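Local coordinates for protein NADH-rubredoxin oxidoreductase (Clostridium acetobutylicum, PDB 3KLJ) that catalyses the NADH-dependent reduction of rubredoxin through a bound FAD, passing electrons from NADH toward the dioxygen-scavenging enzymes of an obligate anaerobe, at residues A[117-122]-A[223-228]; A[175-180]-A[209-214]; A[337-342]-A[349-354]. All coordinates share one frame; numbering follows the deposited sequence.

Contact 1: A[117-122]-A[223-228]; sequences NKIKVP and VITAVG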
loop_
_atom_site.group_PDB
_atom_site.type_symbol
_atom_site.label_atom_id
_atom_site.label_comp_id
_atom_site.label_asym_id
_atom_site.label_seq_id
_atom_site.Cartn_x
_atom_site.Cartn_y
_atom_site.Cartn_z
ATOM N N ASN A 117 9.280 6.156 1.618
ATOM C CA ASN A 117 10.450 6.334 2.464
ATOM C C ASN A 117 11.679 6.597 1.604
ATOM O O ASN A 117 11.930 5.891 0.629
ATOM C CB ASN A 117 10.705 5.101 3.331
ATOM C CG ASN A 117 9.602 4.851 4.341
ATOM O OD1 ASN A 117 9.040 5.781 4.925
ATOM N ND2 ASN A 117 9.287 3.579 4.553
ATOM N N LYS A 118 12.436 7.625 1.961
ATOM C CA LYS A 118 13.643 7.965 1.223
ATOM C C LYS A 118 14.873 7.539 2.000
ATOM O O LYS A 118 15.027 7.885 3.170
ATOM C CB LYS A 118 13.685 9.462 0.893
ATOM C CG LYS A 118 13.112 9.815 -0.483
ATOM C CD LYS A 118 11.595 9.948 -0.457
ATOM C CE LYS A 118 10.984 9.985 -1.859
ATOM N NZ LYS A 118 9.486 10.103 -1.795
ATOM N N ILE A 119 15.725 6.756 1.346
ATOM C CA ILE A 119 17.015 6.379 1.908
ATOM C C ILE A 119 18.159 6.847 1.007
ATOM O O ILE A 119 17.980 7.043 -0.197
ATOM C CB ILE A 119 17.131 4.861 2.142
ATOM C CG1 ILE A 119 16.841 4.085 0.851
ATOM C CG2 ILE A 119 16.210 4.419 3.290
ATOM C CD1 ILE A 119 17.481 2.714 0.803
ATOM N N LYS A 120 19.329 7.040 1.603
ATOM C CA LYS A 120 20.531 7.344 0.842
ATOM C C LYS A 120 21.138 6.037 0.335
ATOM O O LYS A 120 21.234 5.063 1.084
ATOM C CB LYS A 120 21.532 8.094 1.718
ATOM C CG LYS A 120 22.273 9.207 1.009
ATOM C CD LYS A 120 21.423 10.471 0.949
ATOM C CE LYS A 120 22.298 11.706 0.876
ATOM N NZ LYS A 120 21.495 12.951 1.015
ATOM N N VAL A 121 21.504 6.010 -0.944
ATOM C CA VAL A 121 22.143 4.844 -1.559
ATOM C C VAL A 121 23.524 5.251 -2.076
ATOM O O VAL A 121 23.619 6.128 -2.937
ATOM C CB VAL A 121 21.311 4.280 -2.740
ATOM C CG1 VAL A 121 22.041 3.118 -3.420
ATOM C CG2 VAL A 121 19.926 3.848 -2.280
ATOM N N PRO A 122 24.596 4.616 -1.560
ATOM C CA PRO A 122 25.946 5.001 -1.973
ATOM C C PRO A 122 26.201 4.627 -3.432
ATOM O O PRO A 122 25.747 3.566 -3.884
ATOM C CB PRO A 122 26.856 4.186 -1.042
ATOM C CG PRO A 122 25.948 3.571 -0.006
ATOM C CD PRO A 122 24.613 3.464 -0.642
ATOM N N VAL A 223 18.450 2.936 -10.465
ATOM C CA VAL A 223 18.298 2.451 -9.094
ATOM C C VAL A 223 16.989 2.920 -8.467
ATOM O O VAL A 223 16.692 4.121 -8.388
ATOM C CB VAL A 223 19.551 2.720 -8.187
ATOM C CG1 VAL A 223 20.850 2.680 -9.008
ATOM C CG2 VAL A 223 19.446 4.025 -7.453
ATOM N N ILE A 224 16.192 1.941 -8.060
ATOM C CA ILE A 224 14.863 2.183 -7.517
ATOM C C ILE A 224 14.806 1.656 -6.088
ATOM O O ILE A 224 15.074 0.488 -5.840
ATOM C CB ILE A 224 13.777 1.487 -8.382
ATOM C CG1 ILE A 224 14.030 1.752 -9.872
ATOM C CG2 ILE A 224 12.393 1.951 -7.983
ATOM C CD1 ILE A 224 13.743 0.581 -10.762
ATOM N N THR A 225 14.467 2.524 -5.146
ATOM C CA THR A 225 14.292 2.092 -3.767
ATOM C C THR A 225 12.826 1.754 -3.535
ATOM O O THR A 225 11.941 2.514 -3.910
ATOM C CB THR A 225 14.809 3.140 -2.755
ATOM O OG1 THR A 225 14.249 4.426 -3.057
ATOM C CG2 THR A 225 16.338 3.213 -2.804
ATOM N N ALA A 226 12.589 0.577 -2.975
ATOM C CA ALA A 226 11.255 0.100 -2.628
ATOM C C ALA A 226 11.361 -0.300 -1.161
ATOM O O ALA A 226 11.499 -1.479 -0.825
ATOM C CB ALA A 226 10.876 -1.101 -3.512
ATOM N N VAL A 227 11.340 0.711 -0.298
ATOM C CA VAL A 227 11.641 0.543 1.122
ATOM C C VAL A 227 10.471 1.020 1.988
ATOM O O VAL A 227 10.648 1.528 3.096
ATOM C CB VAL A 227 12.976 1.251 1.521
ATOM C CG1 VAL A 227 14.168 0.462 1.013
ATOM C CG2 VAL A 227 13.014 2.684 1.001
ATOM N N GLY A 228 9.268 0.847 1.463
ATOM C CA GLY A 228 8.080 1.127 2.221
ATOM C C GLY A 228 7.648 2.570 2.096
ATOM O O GLY A 228 8.268 3.382 1.395
HETATM O O HOH W 1 11.712 5.068 -1.763
#
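Thr-225, the last residue of strand 223-225, lays its methyl CG2 against Val-121 and Ile-119, the side chains sliding past one another in opposite directions, with CG2 3.7 Å from CG2 of Val-121 and 3.8 Å from CG1 of Ile-119. Its hydroxyl takes the place between backbone N and carbonyl carbon (chi1 51°) and there meets a water, 2.9 Å from OG1; a weak bond to Phe-128 O is a second tie for OG1. At Val-227 the branches divide the work: CG1 meets CD1 of Ile-119 tip to tip at 4.0 Å, while CG2 rests 3.4 Å from Asn-117 O. Val-227 O accepts ND2 of Asn-117 at 2.9 Å, a practically straight bond lying in the plane of the donor amide, and Lys-230 takes the OD1 end; together these should settle which end of the amide is N and which O. Gly-228 O receives the backbone N of Asn-117 at 3.0 Å, so one asparagine grips two successive carbonyls. A loop thus runs over the end of a parallel strand in the Rossmann-type NADH-binding domain of the glutathione reductase (GR) fold, where the chain turns back toward the FAD domain.

Contact 2: A[175-180]-A[209-214]; sequences GIILEY and SNFEEM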
loop_
_atom_site.group_PDB
_atom_site.type_symbol
_atom_site.label_atom_id
_atom_site.label_comp_id
_atom_site.label_asym_id
_atom_site.label_seq_id
_atom_site.Cartn_x
_atom_site.Cartn_y
_atom_site.Cartn_z
ATOM N N GLY A 175 18.490 -5.958 -4.556
ATOM C CA GLY A 175 19.442 -5.984 -3.454
ATOM C C GLY A 175 18.724 -5.754 -2.138
ATOM O O GLY A 175 17.934 -4.813 -2.011
ATOM N N ILE A 176 18.974 -6.630 -1.169
ATOM C CA ILE A 176 18.375 -6.531 0.170
ATOM C C ILE A 176 19.486 -6.610 1.217
ATOM O O ILE A 176 20.549 -7.167 0.944
ATOM C CB ILE A 176 17.281 -7.632 0.431
ATOM C CG1 ILE A 176 17.891 -9.041 0.471
ATOM C CG2 ILE A 176 16.174 -7.565 -0.611
ATOM C CD1 ILE A 176 16.890 -10.141 0.824
ATOM N N ILE A 177 19.252 -6.058 2.405
ATOM C CA ILE A 177 20.272 -6.090 3.462
ATOM C C ILE A 177 20.219 -7.337 4.378
ATOM O O ILE A 177 21.225 -7.696 4.998
ATOM C CB ILE A 177 20.324 -4.771 4.293
ATOM C CG1 ILE A 177 19.010 -4.529 5.048
ATOM C CG2 ILE A 177 20.726 -3.560 3.392
ATOM C CD1 ILE A 177 18.958 -3.193 5.799
ATOM N N LEU A 178 19.056 -7.985 4.456
ATOM C CA LEU A 178 18.906 -9.213 5.242
ATOM C C LEU A 178 19.220 -10.450 4.403
ATOM O O LEU A 178 19.572 -10.333 3.220
ATOM C CB LEU A 178 17.495 -9.316 5.847
ATOM C CG LEU A 178 17.008 -8.180 6.759
ATOM C CD1 LEU A 178 15.608 -8.480 7.290
ATOM C CD2 LEU A 178 17.972 -7.920 7.914
ATOM N N GLU A 179 19.108 -11.629 5.025
ATOM C CA GLU A 179 19.439 -12.891 4.371
ATOM C C GLU A 179 18.364 -13.344 3.385
ATOM O O GLU A 179 18.662 -14.060 2.434
ATOM C CB GLU A 179 19.690 -13.995 5.410
ATOM C CG GLU A 179 20.498 -15.185 4.868
ATOM C CD GLU A 179 20.583 -16.352 5.838
ATOM O OE1 GLU A 179 19.995 -16.267 6.933
ATOM O OE2 GLU A 179 21.254 -17.358 5.511
ATOM N N TYR A 180 17.118 -12.934 3.612
ATOM C CA TYR A 180 16.005 -13.440 2.817
ATOM C C TYR A 180 14.952 -12.361 2.586
ATOM O O TYR A 180 14.811 -11.453 3.409
ATOM C CB TYR A 180 15.363 -14.658 3.504
ATOM C CG TYR A 180 14.879 -14.368 4.902
ATOM C CD1 TYR A 180 15.745 -14.468 5.991
ATOM C CD2 TYR A 180 13.554 -13.983 5.136
ATOM C CE1 TYR A 180 15.315 -14.187 7.276
ATOM C CE2 TYR A 180 13.109 -13.705 6.426
ATOM C CZ TYR A 180 14.001 -13.805 7.490
ATOM O OH TYR A 180 13.575 -13.537 8.769
ATOM N N SER A 209 23.388 -7.431 1.538
ATOM C CA SER A 209 24.130 -6.522 0.656
ATOM C C SER A 209 24.789 -5.375 1.396
ATOM O O SER A 209 24.218 -4.824 2.338
ATOM C CB SER A 209 23.216 -5.953 -0.434
ATOM O OG SER A 209 22.575 -6.991 -1.156
ATOM N N ASN A 210 26.001 -5.035 0.961
ATOM C CA ASN A 210 26.637 -3.766 1.299
ATOM C C ASN A 210 26.736 -2.950 0.013
ATOM O O ASN A 210 27.553 -3.253 -0.868
ATOM C CB ASN A 210 28.027 -3.979 1.925
ATOM C CG ASN A 210 28.658 -2.680 2.436
ATOM O OD1 ASN A 210 28.128 -1.580 2.239
ATOM N ND2 ASN A 210 29.805 -2.809 3.096
ATOM N N PHE A 211 25.879 -1.933 -0.097
ATOM C CA PHE A 211 25.741 -1.165 -1.336
ATOM C C PHE A 211 26.969 -0.334 -1.711
ATOM O O PHE A 211 27.158 -0.018 -2.888
ATOM C CB PHE A 211 24.465 -0.314 -1.316
ATOM C CG PHE A 211 23.214 -1.129 -1.154
ATOM C CD1 PHE A 211 22.371 -0.927 -0.069
ATOM C CD2 PHE A 211 22.901 -2.135 -2.069
ATOM C CE1 PHE A 211 21.219 -1.696 0.086
ATOM C CE2 PHE A 211 21.756 -2.920 -1.915
ATOM C CZ PHE A 211 20.917 -2.702 -0.840
ATOM N N GLU A 212 27.799 -0.009 -0.718
ATOM C CA GLU A 212 29.094 0.646 -0.951
ATOM C C GLU A 212 30.011 -0.252 -1.777
ATOM O O GLU A 212 30.900 0.230 -2.487
ATOM C CB GLU A 212 29.790 0.977 0.372
ATOM C CG GLU A 212 29.178 2.125 1.154
ATOM C CD GLU A 212 30.221 2.955 1.890
ATOM O OE1 GLU A 212 31.373 2.488 2.058
ATOM O OE2 GLU A 212 29.889 4.086 2.299
ATOM N N GLU A 213 29.775 -1.562 -1.671
ATOM C CA GLU A 213 30.607 -2.573 -2.320
ATOM C C GLU A 213 29.979 -3.045 -3.637
ATOM O O GLU A 213 30.447 -4.024 -4.260
ATOM C CB GLU A 213 30.800 -3.763 -1.370
ATOM C CG GLU A 213 31.226 -3.357 0.044
ATOM C CD GLU A 213 32.711 -3.517 0.280
ATOM O OE1 GLU A 213 33.416 -2.496 0.467
ATOM O OE2 GLU A 213 33.172 -4.676 0.275
ATOM N N MET A 214 28.914 -2.348 -4.047
ATOM C CA MET A 214 28.178 -2.694 -5.262
ATOM C C MET A 214 28.132 -1.515 -6.240
ATOM O O MET A 214 27.165 -1.352 -7.001
ATOM C CB MET A 214 26.766 -3.173 -4.906
ATOM C CG MET A 214 26.737 -4.379 -3.949
ATOM S SD MET A 214 25.077 -4.974 -3.553
ATOM C CE MET A 214 24.701 -5.857 -5.068
#
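Ser-209 meets the carbonyl of Ile-176 at the closest point of this contact. Its backbone N donates to Ile-176 O at 2.9 Å, in the carbonyl plane and with an N-H...O angle of 156°. The hydroxyl, set beside its own backbone N and opposite the carbonyl carbon (chi1 -55°), brings OG to 2.9 Å from the same Ile-176 O, although the acceptor of its proton is not settled. CB of Ser-209 is only 3.2 Å from that oxygen, so three atoms of the serine crowd one oxygen. Next to this polar centre the Phe-211 ring presents its edge to Gly-175: CZ lies 3.8 Å from Gly-175 O, and CE2 packs on the alpha carbon, 4.1 Å from Gly-175 CA. Phe-211 also packs on Phe-150 and Ile-152 of strand 149-152.

The outer side is looser. Ile-177 is exposed and touches through one branch, CG2, which lies 3.8 Å from CE1 of Phe-211 and 3.9 Å from Ser-209 O, while the rest of its chain leads away. The Ile-177 and Phe-211 side chains cross at about a right angle, and their meeting is a single apolar touch. With its one firm bond between backbone atoms and the ring contacts largely apolar, the join between the loops after two adjacent parallel strands involves no charge pairing and probably depends little on side-chain polarity.

Contact 3: A[337-342]-A[349-354]; sequences YIVCML and AAAVIG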
loop_
_atom_site.group_PDB
_atom_site.type_symbol
_atom_site.label_atom_id
_atom_site.label_comp_id
_atom_site.label_asym_id
_atom_site.label_seq_id
_atom_site.Cartn_x
_atom_site.Cartn_y
_atom_site.Cartn_z
ATOM N N TYR A 337 5.050 -23.966 0.159
ATOM C CA TYR A 337 5.703 -23.849 1.446
ATOM C C TYR A 337 4.629 -23.491 2.452
ATOM O O TYR A 337 3.773 -22.627 2.194
ATOM C CB TYR A 337 6.815 -22.776 1.431
ATOM C CG TYR A 337 7.413 -22.532 2.803
ATOM C CD1 TYR A 337 8.467 -23.324 3.282
ATOM C CD2 TYR A 337 6.897 -21.545 3.646
ATOM C CE1 TYR A 337 9.007 -23.121 4.548
ATOM C CE2 TYR A 337 7.427 -21.332 4.915
ATOM C CZ TYR A 337 8.485 -22.123 5.359
ATOM O OH TYR A 337 9.006 -21.924 6.618
ATOM N N ILE A 338 4.663 -24.170 3.592
ATOM C CA ILE A 338 3.707 -23.919 4.665
ATOM C C ILE A 338 4.465 -23.694 5.958
ATOM O O ILE A 338 5.370 -24.453 6.280
ATOM C CB ILE A 338 2.748 -25.112 4.868
ATOM C CG1 ILE A 338 1.955 -25.383 3.585
ATOM C CG2 ILE A 338 1.824 -24.867 6.089
ATOM C CD1 ILE A 338 1.348 -26.788 3.501
ATOM N N VAL A 339 4.100 -22.640 6.683
ATOM C CA VAL A 339 4.553 -22.478 8.057
ATOM C C VAL A 339 3.364 -22.092 8.932
ATOM O O VAL A 339 2.545 -21.238 8.570
ATOM C CB VAL A 339 5.782 -21.507 8.200
ATOM C CG1 VAL A 339 5.435 -20.065 7.805
ATOM C CG2 VAL A 339 6.356 -21.566 9.607
ATOM N N CYS A 340 3.269 -22.753 10.077
ATOM C CA CYS A 340 2.139 -22.593 10.961
ATOM C C CYS A 340 2.676 -22.443 12.389
ATOM O O CYS A 340 3.421 -23.297 12.877
ATOM C CB CYS A 340 1.231 -23.818 10.781
ATOM S SG CYS A 340 -0.151 -23.970 11.853
ATOM N N MET A 341 2.324 -21.338 13.041
ATOM C CA MET A 341 2.850 -21.015 14.371
ATOM C C MET A 341 1.740 -21.019 15.418
ATOM O O MET A 341 0.705 -20.366 15.252
ATOM C CB MET A 341 3.583 -19.671 14.352
ATOM C CG MET A 341 4.726 -19.619 13.351
ATOM S SD MET A 341 5.607 -18.044 13.279
ATOM C CE MET A 341 6.987 -18.488 12.227
ATOM N N LEU A 342 1.958 -21.779 16.489
ATOM C CA LEU A 342 0.937 -21.967 17.510
ATOM C C LEU A 342 1.191 -21.155 18.762
ATOM O O LEU A 342 2.334 -20.954 19.173
ATOM C CB LEU A 342 0.804 -23.447 17.883
ATOM C CG LEU A 342 -0.160 -24.275 17.041
ATOM C CD1 LEU A 342 0.403 -24.557 15.653
ATOM C CD2 LEU A 342 -0.497 -25.566 17.757
ATOM N N ALA A 349 -0.158 -17.491 13.961
ATOM C CA ALA A 349 0.394 -16.955 12.723
ATOM C C ALA A 349 0.688 -18.066 11.739
ATOM O O ALA A 349 1.018 -19.192 12.127
ATOM C CB ALA A 349 1.652 -16.145 12.991
ATOM N N ALA A 350 0.548 -17.744 10.459
ATOM C CA ALA A 350 0.793 -18.703 9.394
ATOM C C ALA A 350 1.081 -17.993 8.089
ATOM O O ALA A 350 0.555 -16.896 7.838
ATOM C CB ALA A 350 -0.397 -19.623 9.226
ATOM N N ALA A 351 1.895 -18.632 7.254
ATOM C CA ALA A 351 2.083 -18.187 5.887
ATOM C C ALA A 351 2.149 -19.386 4.959
ATOM O O ALA A 351 2.667 -20.445 5.328
ATOM C CB ALA A 351 3.361 -17.319 5.762
ATOM N N VAL A 352 1.626 -19.226 3.759
ATOM C CA VAL A 352 1.671 -20.286 2.757
ATOM C C VAL A 352 2.064 -19.656 1.438
ATOM O O VAL A 352 1.496 -18.626 1.027
ATOM C CB VAL A 352 0.307 -21.015 2.586
ATOM C CG1 VAL A 352 0.407 -22.137 1.557
ATOM C CG2 VAL A 352 -0.172 -21.601 3.898
ATOM N N ILE A 353 3.045 -20.270 0.796
ATOM C CA ILE A 353 3.472 -19.897 -0.541
ATOM C C ILE A 353 2.967 -21.001 -1.468
ATOM O O ILE A 353 3.216 -22.179 -1.216
ATOM C CB ILE A 353 5.031 -19.809 -0.641
ATOM C CG1 ILE A 353 5.624 -18.923 0.475
ATOM C CG2 ILE A 353 5.463 -19.317 -2.032
ATOM C CD1 ILE A 353 7.175 -18.869 0.494
ATOM N N GLY A 354 2.218 -20.625 -2.502
ATOM C CA GLY A 354 1.809 -21.567 -3.539
ATOM C C GLY A 354 0.558 -22.395 -3.278
ATOM O O GLY A 354 0.309 -23.365 -3.992
#
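The Tyr-337 ring is the one aromatic group here, and CD1 of Ile-353 comes to it obliquely, 4.1 Å from CD2. The same methyl is 4.0 Å from CB of Tyr-337, so it lies against the root of the side chain as much as against the ring. With CG opposite its backbone N (chi1 174°), the tyrosine carries its ring along the sheet beside Thr-332 of the next strand. The phenol is held at its far end by hydrogen bonds to Asp-187 and to NE of Arg-330, which should fix how far the ring can swing and link this sheet to a loop of the NADH-binding domain.

Behind these side chains, strands 337-342 and 349-353 run antiparallel, their axes 4.7 Å apart at closest approach and 177° between their directions. They are the two arms of a beta hairpin whose second arm is the middle strand of the five-stranded antiparallel sheet of the C-terminal domain. Tyr-337, Val-339 and Met-341 form hydrogen-bonded pairs with Ile-353, Ala-351 and Ala-349, each pair exchanging two backbone bonds. The Met-341 pair is lopsided: its N lies 2.7 Å from Ala-349 O, whereas the return bond from Ala-349 N to Met-341 O is 3.3 Å.

On the face shared with Tyr-337, CG1 of Val-339 stands 4.0 Å from CB of Ala-351, and CB of Met-341 lies 3.4 Å from Ala-349 O. The other face carries the non-hydrogen-bonded pairs. There Ile-338 and Val-352 lie side by side and point the same way, CG1 to CG1 at 4.1 Å, and helix 356-367 packs over them with Leu-358 on Ile-338 and Leu-362 on both Val-352 and Ala-350.

Overall arrangement
Contacts 1 and 2 belong to the NADH-binding domain and touch: their centres are 12 Å apart, and Pro-122 of 117-122 packs on Phe-211 and Glu-212 of 209-214, CD to CB of Phe-211 at 3.8 Å. Along the chain contact 2 is nested in the loop closed by contact 1. Contact 3 follows in series within the C-terminal domain; its centre is 29 Å from that of contact 1 and 26 Å from that of contact 2, with nearest atoms about 18 Å and about 9 Å apart. Contact 1 lies nearest the cofactor, Gly-228 being about 9 Å from the bound FAD without touching it, whereas contacts 2 and 3 lie away from the FAD-binding residues.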